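Local coordinates for protein F2 like fibronectin-binding protein (Streptococcus pneumoniae, PDB 5A0N) that probably helps the pneumococcus adhere to its host, as the thioester domain of a surface adhesin whose internal thioester may bind host molecules covalently, at residues Trp106-Pro120 / Asp182-Tyr195. Numbering follows the deposited sequence. Where two conformers were deposited one is given.
Sequences WDTFSRLSYMYLKDP and DLYNFTVPYENLEY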
loop_
_atom_site.group_PDB
_atom_site.type_symbol
_atom_site.label_atom_id
_atom_site.label_comp_id
_atom_site.label_asym_id
_atom_site.label_seq_id
_atom_site.Cartn_x
_atom_site.Cartn_y
_atom_site.Cartn_z
ATOM N N TRP A 106 -1.615 10.234 -9.087
ATOM C CA TRP A 106 -2.725 10.276 -8.139
ATOM C C TRP A 106 -3.873 9.396 -8.595
ATOM O O TRP A 106 -4.475 8.673 -7.797
ATOM C CB TRP A 106 -3.220 11.708 -7.983
ATOM C CG TRP A 106 -4.520 11.871 -7.251
ATOM C CD1 TRP A 106 -5.683 12.325 -7.785
ATOM C CD2 TRP A 106 -4.787 11.615 -5.855
ATOM N NE1 TRP A 106 -6.652 12.393 -6.826
ATOM C CE2 TRP A 106 -6.128 11.986 -5.628
ATOM C CE3 TRP A 106 -4.024 11.119 -4.779
ATOM C CZ2 TRP A 106 -6.715 11.896 -4.387
ATOM C CZ3 TRP A 106 -4.620 11.046 -3.562
ATOM C CH2 TRP A 106 -5.933 11.454 -3.370
ATOM N N ASP A 107 -4.177 9.427 -9.891
ATOM C CA ASP A 107 -5.293 8.655 -10.421
ATOM C C ASP A 107 -5.077 7.158 -10.170
ATOM O O ASP A 107 -5.950 6.470 -9.638
ATOM C CB ASP A 107 -5.501 8.936 -11.917
ATOM C CG ASP A 107 -6.803 8.366 -12.445
ATOM O OD1 ASP A 107 -7.819 8.377 -11.729
ATOM O OD2 ASP A 107 -6.838 7.893 -13.596
ATOM N N THR A 108 -3.887 6.664 -10.503
ATOM C CA THR A 108 -3.665 5.234 -10.331
ATOM C C THR A 108 -3.580 4.816 -8.862
ATOM O O THR A 108 -4.171 3.815 -8.504
ATOM C CB THR A 108 -2.453 4.700 -11.132
ATOM O OG1 THR A 108 -1.250 5.307 -10.662
ATOM C CG2 THR A 108 -2.644 4.960 -12.622
ATOM N N PHE A 109 -2.887 5.595 -8.037
ATOM C CA PHE A 109 -2.804 5.247 -6.624
ATOM C C PHE A 109 -4.173 5.313 -5.971
ATOM O O PHE A 109 -4.579 4.421 -5.227
ATOM C CB PHE A 109 -1.831 6.158 -5.847
ATOM C CG PHE A 109 -2.055 6.049 -4.376
ATOM C CD1 PHE A 109 -1.619 4.912 -3.702
ATOM C CD2 PHE A 109 -2.791 6.976 -3.694
ATOM C CE1 PHE A 109 -1.963 4.699 -2.380
ATOM C CE2 PHE A 109 -3.096 6.783 -2.369
ATOM C CZ PHE A 109 -2.673 5.644 -1.709
ATOM N N SER A 110 -4.912 6.385 -6.217
ATOM C CA SER A 110 -6.186 6.543 -5.543
ATOM C C SER A 110 -7.180 5.485 -6.006
ATOM O O SER A 110 -7.978 4.984 -5.199
ATOM C CB SER A 110 -6.737 7.964 -5.708
ATOM O OG SER A 110 -7.035 8.271 -7.061
ATOM N N ARG A 111 -7.145 5.116 -7.286
ATOM C CA ARG A 111 -7.991 4.030 -7.787
ATOM C C ARG A 111 -7.607 2.657 -7.208
ATOM O O ARG A 111 -8.465 1.904 -6.762
ATOM C CB ARG A 111 -7.926 3.974 -9.310
ATOM C CG ARG A 111 -8.725 5.082 -9.964
ATOM C CD ARG A 111 -8.577 5.099 -11.493
ATOM N NE ARG A 111 -9.513 6.054 -12.081
ATOM C CZ ARG A 111 -10.811 5.830 -12.160
ATOM N NH1 ARG A 111 -11.335 4.625 -11.961
ATOM N NH2 ARG A 111 -11.606 6.811 -12.512
ATOM N N LEU A 112 -6.326 2.339 -7.233
ATOM C CA LEU A 112 -5.891 1.017 -6.830
ATOM C C LEU A 112 -6.118 0.810 -5.318
ATOM O O LEU A 112 -6.587 -0.251 -4.901
ATOM C CB LEU A 112 -4.427 0.813 -7.214
ATOM C CG LEU A 112 -4.201 0.586 -8.718
ATOM C CD1 LEU A 112 -2.759 0.817 -9.089
ATOM C CD2 LEU A 112 -4.678 -0.790 -9.125
ATOM N N SER A 113 -5.771 1.801 -4.508
ATOM C CA SER A 113 -6.034 1.707 -3.081
ATOM C C SER A 113 -7.524 1.605 -2.792
ATOM O O SER A 113 -7.934 0.822 -1.912
ATOM C CB SER A 113 -5.339 2.827 -2.321
ATOM O OG SER A 113 -5.826 4.100 -2.700
ATOM N N TYR A 114 -8.352 2.338 -3.537
ATOM C CA TYR A 114 -9.797 2.200 -3.376
ATOM C C TYR A 114 -10.288 0.817 -3.788
ATOM O O TYR A 114 -11.233 0.292 -3.193
ATOM C CB TYR A 114 -10.500 3.292 -4.182
ATOM C CG TYR A 114 -12.007 3.259 -4.173
ATOM C CD1 TYR A 114 -12.732 3.601 -3.051
ATOM C CD2 TYR A 114 -12.708 2.896 -5.306
ATOM C CE1 TYR A 114 -14.129 3.600 -3.075
ATOM C CE2 TYR A 114 -14.068 2.889 -5.333
ATOM C CZ TYR A 114 -14.786 3.266 -4.238
ATOM O OH TYR A 114 -16.157 3.243 -4.336
ATOM N N MET A 115 -9.660 0.213 -4.776
ATOM C CA MET A 115 -10.068 -1.119 -5.142
ATOM C C MET A 115 -9.788 -2.133 -4.013
ATOM O O MET A 115 -10.563 -3.057 -3.831
ATOM C CB MET A 115 -9.421 -1.513 -6.464
ATOM C CG MET A 115 -9.897 -0.666 -7.636
ATOM S SD MET A 115 -8.838 -0.736 -9.105
ATOM C CE MET A 115 -9.438 -2.235 -9.907
ATOM N N TYR A 116 -8.745 -1.915 -3.207
ATOM C CA TYR A 116 -8.523 -2.722 -2.039
ATOM C C TYR A 116 -9.559 -2.414 -0.954
ATOM O O TYR A 116 -10.110 -3.336 -0.324
ATOM C CB TYR A 116 -7.087 -2.530 -1.479
ATOM C CG TYR A 116 -6.804 -3.492 -0.362
ATOM C CD1 TYR A 116 -6.537 -4.800 -0.635
ATOM C CD2 TYR A 116 -6.910 -3.093 0.946
ATOM C CE1 TYR A 116 -6.384 -5.742 0.374
ATOM C CE2 TYR A 116 -6.784 -4.010 1.977
ATOM C CZ TYR A 116 -6.505 -5.334 1.685
ATOM O OH TYR A 116 -6.376 -6.235 2.756
ATOM N N LEU A 117 -9.814 -1.132 -0.694
ATOM C CA LEU A 117 -10.765 -0.744 0.342
ATOM C C LEU A 117 -12.185 -1.219 0.066
ATOM O O LEU A 117 -12.865 -1.686 0.979
ATOM C CB LEU A 117 -10.787 0.787 0.484
ATOM C CG LEU A 117 -11.714 1.371 1.545
ATOM C CD1 LEU A 117 -11.184 1.134 2.965
ATOM C CD2 LEU A 117 -11.948 2.859 1.326
ATOM N N LYS A 118 -12.642 -1.041 -1.176
ATOM C CA LYS A 118 -14.062 -1.179 -1.522
ATOM C C LYS A 118 -14.334 -2.245 -2.581
ATOM O O LYS A 118 -15.435 -2.789 -2.642
ATOM C CB LYS A 118 -14.625 0.203 -1.950
ATOM C CG LYS A 118 -16.125 0.228 -2.301
ATOM C CD LYS A 118 -17.039 -0.244 -1.173
ATOM N N ASP A 119 -13.387 -2.486 -3.463
ATOM C CA ASP A 119 -13.537 -3.480 -4.542
ATOM C C ASP A 119 -14.822 -3.244 -5.348
ATOM O O ASP A 119 -15.717 -4.103 -5.418
ATOM C CB ASP A 119 -13.474 -4.887 -3.946
ATOM C CG ASP A 119 -13.303 -5.988 -4.982
ATOM O OD1 ASP A 119 -13.003 -5.689 -6.148
ATOM O OD2 ASP A 119 -13.467 -7.157 -4.600
ATOM N N PRO A 120 -14.910 -2.073 -6.018
ATOM C CA PRO A 120 -16.151 -1.679 -6.724
ATOM C C PRO A 120 -16.544 -2.640 -7.819
ATOM O O PRO A 120 -17.720 -2.689 -8.161
ATOM C CB PRO A 120 -15.793 -0.284 -7.312
ATOM C CG PRO A 120 -14.314 -0.277 -7.387
ATOM C CD PRO A 120 -13.859 -1.047 -6.169
ATOM N N ASP A 182 -10.195 -3.417 -15.156
ATOM C CA ASP A 182 -11.212 -2.649 -14.444
ATOM C C ASP A 182 -10.766 -1.298 -13.916
ATOM O O ASP A 182 -11.594 -0.511 -13.463
ATOM C CB ASP A 182 -11.749 -3.433 -13.250
ATOM C CG ASP A 182 -12.493 -4.702 -13.625
ATOM O OD1 ASP A 182 -12.683 -4.962 -14.841
ATOM O OD2 ASP A 182 -12.866 -5.452 -12.680
ATOM N N LEU A 183 -9.472 -1.022 -13.993
ATOM C CA LEU A 183 -8.872 0.138 -13.315
ATOM C C LEU A 183 -9.604 1.472 -13.523
ATOM O O LEU A 183 -9.769 2.234 -12.582
ATOM C CB LEU A 183 -7.422 0.324 -13.806
ATOM C CG LEU A 183 -6.598 1.469 -13.222
ATOM C CD1 LEU A 183 -6.548 1.407 -11.707
ATOM C CD2 LEU A 183 -5.200 1.479 -13.768
ATOM N N TYR A 184 -10.017 1.724 -14.760
ATOM C CA TYR A 184 -10.600 3.004 -15.127
ATOM C C TYR A 184 -12.124 2.924 -15.229
ATOM O O TYR A 184 -12.780 3.918 -15.524
ATOM C CB TYR A 184 -9.970 3.459 -16.443
ATOM C CG TYR A 184 -8.462 3.594 -16.374
ATOM C CD1 TYR A 184 -7.875 4.531 -15.530
ATOM C CD2 TYR A 184 -7.615 2.781 -17.133
ATOM C CE1 TYR A 184 -6.504 4.680 -15.448
ATOM C CE2 TYR A 184 -6.226 2.919 -17.042
ATOM C CZ TYR A 184 -5.677 3.878 -16.199
ATOM O OH TYR A 184 -4.308 4.060 -16.101
ATOM N N ASN A 185 -12.716 1.767 -14.917
ATOM C CA ASN A 185 -14.143 1.531 -15.180
ATOM C C ASN A 185 -15.022 1.706 -13.910
ATOM O O ASN A 185 -15.863 0.863 -13.598
ATOM C CB ASN A 185 -14.346 0.150 -15.849
ATOM C CG ASN A 185 -13.857 0.117 -17.298
ATOM O OD1 ASN A 185 -13.838 1.144 -17.962
ATOM N ND2 ASN A 185 -13.500 -1.065 -17.796
ATOM N N PHE A 186 -14.804 2.811 -13.188
ATOM C CA PHE A 186 -15.608 3.210 -12.042
ATOM C C PHE A 186 -15.221 4.645 -11.682
ATOM O O PHE A 186 -14.144 5.127 -12.040
ATOM C CB PHE A 186 -15.451 2.261 -10.841
ATOM C CG PHE A 186 -14.041 2.145 -10.345
ATOM C CD1 PHE A 186 -13.551 3.017 -9.373
ATOM C CD2 PHE A 186 -13.192 1.159 -10.853
ATOM C CE1 PHE A 186 -12.229 2.898 -8.939
ATOM C CE2 PHE A 186 -11.897 1.050 -10.407
ATOM C CZ PHE A 186 -11.414 1.922 -9.476
ATOM N N THR A 187 -16.082 5.301 -10.913
ATOM C CA THR A 187 -15.789 6.619 -10.397
ATOM C C THR A 187 -15.338 6.478 -8.948
ATOM O O THR A 187 -15.941 5.746 -8.168
ATOM C CB THR A 187 -17.028 7.502 -10.488
ATOM O OG1 THR A 187 -17.340 7.685 -11.869
ATOM C CG2 THR A 187 -16.822 8.865 -9.832
ATOM N N VAL A 188 -14.266 7.173 -8.589
ATOM C CA VAL A 188 -13.773 7.186 -7.219
ATOM C C VAL A 188 -14.544 8.270 -6.466
ATOM O O VAL A 188 -14.537 9.423 -6.881
ATOM C CB VAL A 188 -12.267 7.504 -7.152
ATOM C CG1 VAL A 188 -11.782 7.575 -5.708
ATOM C CG2 VAL A 188 -11.453 6.484 -7.937
ATOM N N PRO A 189 -15.192 7.928 -5.335
ATOM C CA PRO A 189 -16.010 8.888 -4.595
ATOM C C PRO A 189 -15.170 9.717 -3.612
ATOM O O PRO A 189 -15.259 9.562 -2.385
ATOM C CB PRO A 189 -17.024 7.991 -3.882
ATOM C CG PRO A 189 -16.217 6.762 -3.567
ATOM C CD PRO A 189 -15.359 6.564 -4.790
ATOM N N TYR A 190 -14.310 10.568 -4.148
ATOM C CA TYR A 190 -13.360 11.312 -3.331
ATOM C C TYR A 190 -13.990 12.054 -2.142
ATOM O O TYR A 190 -13.397 12.115 -1.068
ATOM C CB TYR A 190 -12.586 12.332 -4.217
ATOM C CG TYR A 190 -11.652 11.667 -5.201
ATOM C CD1 TYR A 190 -10.458 11.117 -4.769
ATOM C CD2 TYR A 190 -11.942 11.593 -6.554
ATOM C CE1 TYR A 190 -9.606 10.476 -5.631
ATOM C CE2 TYR A 190 -11.086 10.942 -7.429
ATOM C CZ TYR A 190 -9.921 10.378 -6.968
ATOM O OH TYR A 190 -9.105 9.726 -7.858
ATOM N N GLU A 191 -15.179 12.628 -2.326
ATOM C CA GLU A 191 -15.792 13.420 -1.273
ATOM C C GLU A 191 -16.141 12.553 -0.051
ATOM O O GLU A 191 -16.340 13.088 1.035
ATOM C CB GLU A 191 -17.027 14.155 -1.796
ATOM C CG GLU A 191 -18.209 13.245 -2.105
ATOM N N ASN A 192 -16.211 11.227 -0.231
ATOM C CA ASN A 192 -16.541 10.297 0.831
ATOM C C ASN A 192 -15.350 9.556 1.417
ATOM O O ASN A 192 -15.522 8.703 2.301
ATOM C CB ASN A 192 -17.598 9.309 0.362
ATOM C CG ASN A 192 -18.929 9.989 0.090
ATOM O OD1 ASN A 192 -19.265 11.032 0.676
ATOM N ND2 ASN A 192 -19.723 9.379 -0.750
ATOM N N LEU A 193 -14.164 9.874 0.911
ATOM C CA LEU A 193 -12.936 9.161 1.277
ATOM C C LEU A 193 -11.934 10.116 1.917
ATOM O O LEU A 193 -11.888 11.320 1.604
ATOM C CB LEU A 193 -12.287 8.584 -0.016
ATOM C CG LEU A 193 -13.091 7.495 -0.703
ATOM C CD1 LEU A 193 -12.562 7.243 -2.100
ATOM C CD2 LEU A 193 -13.071 6.207 0.100
ATOM N N GLU A 194 -11.116 9.555 2.798
ATOM C CA GLU A 194 -9.940 10.217 3.304
ATOM C C GLU A 194 -8.727 9.461 2.886
ATOM O O GLU A 194 -8.485 8.353 3.373
ATOM C CB GLU A 194 -9.983 10.408 4.812
ATOM C CG GLU A 194 -8.803 11.207 5.335
ATOM C CD GLU A 194 -8.522 11.098 6.795
ATOM O OE1 GLU A 194 -9.416 10.725 7.537
ATOM O OE2 GLU A 194 -7.400 11.443 7.191
ATOM N N TYR A 195 -7.940 10.046 1.994
ATOM C CA TYR A 195 -6.617 9.533 1.666
ATOM C C TYR A 195 -5.603 10.095 2.653
ATOM O O TYR A 195 -5.730 11.247 3.097
ATOM C CB TYR A 195 -6.253 9.879 0.204
ATOM C CG TYR A 195 -7.029 9.059 -0.795
ATOM C CD1 TYR A 195 -6.575 7.817 -1.224
ATOM C CD2 TYR A 195 -8.245 9.505 -1.323
ATOM C CE1 TYR A 195 -7.302 7.037 -2.108
ATOM C CE2 TYR A 195 -8.973 8.740 -2.208
ATOM C CZ TYR A 195 -8.492 7.522 -2.622
ATOM O OH TYR A 195 -9.212 6.780 -3.522
HETATM O O HOH W 1 -9.701 9.616 -10.384
HETATM O O HOH W 2 -16.777 3.257 -7.163
#
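The connection 183-192, which ends in a 3-10 turn and leads from the helical part of this thioester domain back into strand 193-200 of the four-stranded sheet, crosses the flank of helix 105-118, where R111 holds it. R111 NH1 and NH2 converge end-on on F186 O, NH2 (3.1 Å) nearly along the carbonyl axis; NH1 also reaches an in-plane lone pair of L183 O at 2.9 Å. One turn earlier, D107 OD1 takes NE in a salt bridge, helping fix the guanidinium's rotation. CG of F186 sits between the backbone N and the carbonyl carbon (chi1 59°), putting the ring between R111, cation-pi over one face, and P120, whose CG makes a CH-pi contact over the opposite face, 3.8 Å from the ring centroid. Y114 CZ packs on P189 CD at 3.4 Å. Where the strand begins, W106 turns an edge toward the face of Y195, ring planes 67° apart, while Y195 OH donates to S110 O at 2.7 Å from above its carbonyl plane, opposite Y114 N. A water joins D107 OD1 to Y190 OH. R111 thus satisfies L183 O and F186 O, D107 probably offsets its charge, and W106 and Y195 join helix to strand.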